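Local coordinates for protein meso-diaminopimelate dehydrogenase (Clostridium tetani, PDB 3WGY) that belongs to the dehydrogenases that catalyse reversible NADP-dependent oxidative deamination of meso-diaminopimelate, and here holds 4-methyl-2-oxovalerate, at residues 88-93 / 282-287; 94-99 / 122-127. The protein carries 6 engineered substitutions. All blocks are in the same frame, centred on the assembly; numbering follows the deposited sequence.

Overall arrangement
The contacts follow one another from the C-terminal end of strand 88-90, which lies between strands 65-68 and 116-118 in the parallel sheet of the Rossmann-like domain. In contact 1 the strand meets helix 276-296. In contact 2 the next six residues, which lead into helix 99-113, meet the start of helix 123-138. Both segments of contact 2 fall between those of contact 1 in sequence, and the centres are about 12 Å apart. They also touch: Phe93 packs on Pro125, and Val283 on Gly122 and Leu127. The side chain of Asp94 is about 7 Å from the bound oxo acid, and both contacts reach the second subunit, so this strand end lies close to ligand and dimer interface.

Contact 1: residues 88-93 / 282-287; sequences NTVDSF and SVLVAY
Asp91 OD1, next to strand 88-90 in the chain, is gripped by two backbone amides: that of Phe93, with N 3.0 Å from OD1 in a fairly straight bond (162°), and that of Ser120. The Phe93 bond closes an Asx turn, although its donor stands well above the carboxylate plane. OD2 accepts from His102 NE2, which leaves both carboxylate oxygens held. The side chain of Asp91 sets out away from the helix segment, while the backbone of the same residue faces it: Asp91 C is 4.2 Å from Leu284 CD2.

That methyl does most of the touching. Leu284 leaves the helix obliquely, and its CD2 branch reaches back to the strand, meeting Val90 CG1 at 3.7 Å and Ser92 CB at 4.2 Å. Val90 has CG1 anti to its backbone N (chi1 167°), which sends this branch alongside the leucine; the valine and leucine side chains run antiparallel, side by side. CG1 also approaches the carbonyl of its partner, with Leu284 O 4.1 Å away. The other branch, CG2, looks toward the following turn, 4.4 Å from Tyr287 O, whereas the tyrosine ring leads away from the strand. No hydrogen bond crosses this buried interface.

Val90 continues onto Ser288 and Ile291 of the same helix, and Leu284 onto Ile15 of helix 14-23, while Thr89 and Asp91 touch Met106 of helix 99-113. A parallel strand packed by helices in this way is characteristic of a Rossmann-like dinucleotide-binding fold.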
loop_
_atom_site.group_PDB
_atom_site.type_symbol
_atom_site.label_atom_id
_atom_site.label_comp_id
_atom_site.label_asym_id
_atom_site.label_seq_id
_atom_site.Cartn_x
_atom_site.Cartn_y
_atom_site.Cartn_z
ATOM N N ASN B 88 6.760 25.193 -7.061
ATOM C CA ASN B 88 6.062 24.190 -6.269
ATOM C C ASN B 88 7.182 23.172 -6.146
ATOM O O ASN B 88 7.870 22.904 -7.125
ATOM C CB ASN B 88 4.896 23.590 -7.049
ATOM C CG ASN B 88 3.817 24.600 -7.348
ATOM O OD1 ASN B 88 3.332 25.288 -6.454
ATOM N ND2 ASN B 88 3.423 24.686 -8.609
ATOM N N THR B 89 7.391 22.607 -4.969
ATOM C CA THR B 89 8.497 21.673 -4.834
ATOM C C THR B 89 8.153 20.276 -4.359
ATOM O O THR B 89 7.089 20.038 -3.790
ATOM C CB THR B 89 9.543 22.221 -3.877
ATOM O OG1 THR B 89 8.969 22.333 -2.568
ATOM C CG2 THR B 89 10.022 23.586 -4.348
ATOM N N VAL B 90 9.083 19.362 -4.611
ATOM C CA VAL B 90 8.977 17.971 -4.208
ATOM C C VAL B 90 10.352 17.589 -3.675
ATOM O O VAL B 90 11.356 17.759 -4.368
ATOM C CB VAL B 90 8.630 17.046 -5.407
ATOM C CG1 VAL B 90 8.852 15.587 -5.019
ATOM C CG2 VAL B 90 7.182 17.252 -5.831
ATOM N N ASP B 91 10.409 17.097 -2.441
ATOM C CA ASP B 91 11.687 16.682 -1.872
ATOM C C ASP B 91 11.560 15.360 -1.122
ATOM O O ASP B 91 10.453 14.872 -0.867
ATOM C CB ASP B 91 12.262 17.756 -0.938
ATOM C CG ASP B 91 11.494 17.886 0.365
ATOM O OD1 ASP B 91 11.243 16.852 1.022
ATOM O OD2 ASP B 91 11.156 19.031 0.746
ATOM N N SER B 92 12.701 14.784 -0.761
ATOM C CA SER B 92 12.718 13.511 -0.056
ATOM C C SER B 92 13.397 13.635 1.302
ATOM O O SER B 92 14.044 12.696 1.767
ATOM C CB SER B 92 13.450 12.477 -0.905
ATOM O OG SER B 92 14.733 12.971 -1.258
ATOM N N PHE B 93 13.257 14.805 1.921
ATOM C CA PHE B 93 13.839 15.078 3.235
ATOM C C PHE B 93 13.642 13.819 4.077
ATOM O O PHE B 93 12.510 13.444 4.369
ATOM C CB PHE B 93 13.116 16.284 3.845
ATOM C CG PHE B 93 13.753 16.821 5.093
ATOM C CD1 PHE B 93 13.457 16.269 6.338
ATOM C CD2 PHE B 93 14.641 17.890 5.028
ATOM C CE1 PHE B 93 14.034 16.779 7.501
ATOM C CE2 PHE B 93 15.224 18.406 6.189
ATOM C CZ PHE B 93 14.918 17.850 7.423
ATOM N N SER B 282 11.950 7.383 -9.084
ATOM C CA SER B 282 10.670 7.068 -9.714
ATOM C C SER B 282 9.541 7.558 -8.827
ATOM O O SER B 282 8.531 8.071 -9.313
ATOM C CB SER B 282 10.514 5.560 -9.926
ATOM O OG SER B 282 11.393 5.105 -10.925
ATOM N N VAL B 283 9.711 7.384 -7.522
ATOM C CA VAL B 283 8.705 7.817 -6.580
ATOM C C VAL B 283 8.604 9.336 -6.669
ATOM O O VAL B 283 7.502 9.896 -6.732
ATOM C CB VAL B 283 9.072 7.407 -5.128
ATOM C CG1 VAL B 283 8.084 8.025 -4.152
ATOM C CG2 VAL B 283 9.073 5.872 -5.004
ATOM N N LEU B 284 9.759 10.002 -6.691
ATOM C CA LEU B 284 9.772 11.461 -6.777
ATOM C C LEU B 284 9.006 11.933 -8.012
ATOM O O LEU B 284 8.180 12.847 -7.931
ATOM C CB LEU B 284 11.214 11.993 -6.810
ATOM C CG LEU B 284 11.974 11.947 -5.475
ATOM C CD1 LEU B 284 13.431 12.375 -5.679
ATOM C CD2 LEU B 284 11.281 12.868 -4.480
ATOM N N VAL B 285 9.274 11.305 -9.148
ATOM C CA VAL B 285 8.604 11.672 -10.386
ATOM C C VAL B 285 7.093 11.468 -10.318
ATOM O O VAL B 285 6.336 12.360 -10.703
ATOM C CB VAL B 285 9.159 10.879 -11.576
ATOM C CG1 VAL B 285 8.344 11.186 -12.836
ATOM C CG2 VAL B 285 10.625 11.244 -11.790
ATOM N N ALA B 286 6.650 10.309 -9.832
ATOM C CA ALA B 286 5.219 10.039 -9.740
ATOM C C ALA B 286 4.518 11.092 -8.887
ATOM O O ALA B 286 3.434 11.582 -9.242
ATOM C CB ALA B 286 4.977 8.662 -9.165
ATOM N N TYR B 287 5.135 11.436 -7.760
ATOM C CA TYR B 287 4.563 12.438 -6.875
ATOM C C TYR B 287 4.585 13.836 -7.496
ATOM O O TYR B 287 3.832 14.714 -7.078
ATOM C CB TYR B 287 5.269 12.416 -5.520
ATOM C CG TYR B 287 4.594 11.453 -4.566
ATOM C CD1 TYR B 287 3.459 11.838 -3.849
ATOM C CD2 TYR B 287 5.014 10.127 -4.468
ATOM C CE1 TYR B 287 2.749 10.926 -3.067
ATOM C CE2 TYR B 287 4.311 9.202 -3.686
ATOM C CZ TYR B 287 3.176 9.609 -2.995
ATOM O OH TYR B 287 2.438 8.693 -2.279
#

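Contact 2: residues 94-99 / 122-127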
loop_
_atom_site.group_PDB
_atom_site.type_symbol
_atom_site.label_atom_id
_atom_site.label_comp_id
_atom_site.label_asym_id
_atom_site.label_seq_id
_atom_site.Cartn_x
_atom_site.Cartn_y
_atom_site.Cartn_z
ATOM N N ASP B 94 14.733 13.159 4.462
ATOM C CA ASP B 94 14.601 11.911 5.220
ATOM C C ASP B 94 14.962 11.906 6.702
ATOM O O ASP B 94 15.084 10.830 7.297
ATOM C CB ASP B 94 15.392 10.789 4.537
ATOM C CG ASP B 94 16.886 11.070 4.495
ATOM O OD1 ASP B 94 17.395 11.717 5.435
ATOM O OD2 ASP B 94 17.550 10.630 3.530
ATOM N N ASN B 95 15.143 13.074 7.306
ATOM C CA ASN B 95 15.472 13.099 8.727
ATOM C C ASN B 95 14.169 13.079 9.526
ATOM O O ASN B 95 13.626 14.127 9.880
ATOM C CB ASN B 95 16.284 14.346 9.076
ATOM C CG ASN B 95 16.955 14.235 10.432
ATOM O OD1 ASN B 95 16.291 14.043 11.453
ATOM N ND2 ASN B 95 18.277 14.348 10.447
ATOM N N HIS B 96 13.673 11.874 9.789
ATOM C CA HIS B 96 12.425 11.673 10.517
ATOM C C HIS B 96 12.249 12.571 11.738
ATOM O O HIS B 96 11.185 13.166 11.933
ATOM C CB HIS B 96 12.308 10.210 10.940
ATOM C CG HIS B 96 12.169 9.257 9.788
ATOM N ND1 HIS B 96 10.995 9.126 9.072
ATOM C CD2 HIS B 96 13.054 8.398 9.229
ATOM C CE1 HIS B 96 11.163 8.222 8.125
ATOM N NE2 HIS B 96 12.402 7.768 8.198
ATOM N N GLY B 97 13.291 12.666 12.560
ATOM C CA GLY B 97 13.218 13.486 13.754
ATOM C C GLY B 97 13.019 14.965 13.485
ATOM O O GLY B 97 12.387 15.663 14.274
ATOM N N ARG B 98 13.549 15.455 12.372
ATOM C CA ARG B 98 13.413 16.866 12.045
ATOM C C ARG B 98 12.287 17.140 11.051
ATOM O O ARG B 98 12.109 18.274 10.616
ATOM C CB ARG B 98 14.736 17.407 11.492
ATOM C CG ARG B 98 15.859 17.498 12.526
ATOM C CD ARG B 98 15.591 18.606 13.548
ATOM N NE ARG B 98 16.461 19.769 13.365
ATOM C CZ ARG B 98 17.769 19.778 13.624
ATOM N NH1 ARG B 98 18.483 20.881 13.428
ATOM N NH2 ARG B 98 18.367 18.687 14.086
ATOM N N ILE B 99 11.524 16.107 10.698
ATOM C CA ILE B 99 10.426 16.269 9.748
ATOM C C ILE B 99 9.388 17.311 10.181
ATOM O O ILE B 99 8.996 18.165 9.386
ATOM C CB ILE B 99 9.731 14.903 9.452
ATOM C CG1 ILE B 99 10.508 14.163 8.361
ATOM C CG2 ILE B 99 8.286 15.115 9.014
ATOM C CD1 ILE B 99 9.897 12.835 7.938
ATOM N N GLY B 122 9.398 9.339 -1.051
ATOM C CA GLY B 122 10.432 8.378 -1.409
ATOM C C GLY B 122 9.933 7.045 -0.877
ATOM O O GLY B 122 8.712 6.876 -0.763
ATOM N N TRP B 123 10.815 6.096 -0.553
ATOM C CA TRP B 123 10.300 4.839 -0.019
ATOM C C TRP B 123 10.211 4.882 1.504
ATOM O O TRP B 123 9.297 4.306 2.083
ATOM C CB TRP B 123 11.072 3.598 -0.532
ATOM C CG TRP B 123 12.575 3.534 -0.386
ATOM C CD1 TRP B 123 13.507 4.202 -1.132
ATOM C CD2 TRP B 123 13.314 2.655 0.482
ATOM N NE1 TRP B 123 14.775 3.785 -0.790
ATOM C CE2 TRP B 123 14.687 2.839 0.198
ATOM C CE3 TRP B 123 12.947 1.730 1.469
ATOM C CZ2 TRP B 123 15.696 2.132 0.865
ATOM C CZ3 TRP B 123 13.954 1.024 2.132
ATOM C CH2 TRP B 123 15.310 1.231 1.826
ATOM N N ASP B 124 11.150 5.568 2.154
ATOM C CA ASP B 124 11.083 5.756 3.606
ATOM C C ASP B 124 11.987 6.903 4.016
ATOM O O ASP B 124 13.210 6.755 4.073
ATOM C CB ASP B 124 11.468 4.503 4.395
ATOM C CG ASP B 124 10.991 4.568 5.852
ATOM O OD1 ASP B 124 10.418 5.613 6.246
ATOM O OD2 ASP B 124 11.180 3.583 6.604
ATOM N N PRO B 125 11.393 8.064 4.326
ATOM C CA PRO B 125 9.942 8.307 4.303
ATOM C C PRO B 125 9.304 8.202 2.915
ATOM O O PRO B 125 9.982 8.296 1.887
ATOM C CB PRO B 125 9.828 9.715 4.883
ATOM C CG PRO B 125 11.059 10.375 4.331
ATOM C CD PRO B 125 12.123 9.320 4.584
ATOM N N GLY B 126 7.989 8.011 2.903
ATOM C CA GLY B 126 7.269 7.891 1.652
ATOM C C GLY B 126 6.351 6.687 1.658
ATOM O O GLY B 126 5.387 6.635 2.423
ATOM N N LEU B 127 6.655 5.701 0.817
ATOM C CA LEU B 127 5.814 4.513 0.741
ATOM C C LEU B 127 5.726 3.757 2.068
ATOM O O LEU B 127 4.652 3.297 2.449
ATOM C CB LEU B 127 6.307 3.587 -0.370
ATOM C CG LEU B 127 6.462 4.285 -1.725
ATOM C CD1 LEU B 127 6.825 3.257 -2.782
ATOM C CD2 LEU B 127 5.165 4.991 -2.099
#
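Pro125, preceded by a cis peptide bond, presents its ring to Asp94 and His96 in the connection that carries strand 88-90 of the Rossmann-like domain into helix 99-113. The proline belongs to the irregular opening of helix 123-138, where a wide pi-type turn is closed by the bond from Leu127 N to Gly122 O (2.8 Å). Its CD lies 3.6 Å from Asp94 CB and as near to the CA of that residue. The carboxylate of Asp94 sits between its own backbone N and carbonyl carbon (chi1 63°), and its end leads away from the proline.

His96 reaches both Asp124 and Pro125 with its CE1 corner, crossing the Asp124 side chain at about a right angle. With CG anti to the carbonyl carbon (chi1 -66°), its imidazole extends toward the helix start, and CE1 approaches Pro125 CB to 3.8 Å. The ring and the Asp124 carboxylate are steeply inclined, their planes 68° apart. ND1 gives its hydrogen bond to Leu326 O of the second subunit, which ties the orientation of the ring to the dimer. The carboxylate, for its part, is engaged through OD2 by a salt bridge to Arg132 and a hydrogen bond from Trp148. The same Pro125 CB is also met, more loosely, by Ile99 CD1 at 4.4 Å. At the imidazole edge, near the ring plane, Asp124 OD1 lies 3.3 Å from His96 CE1.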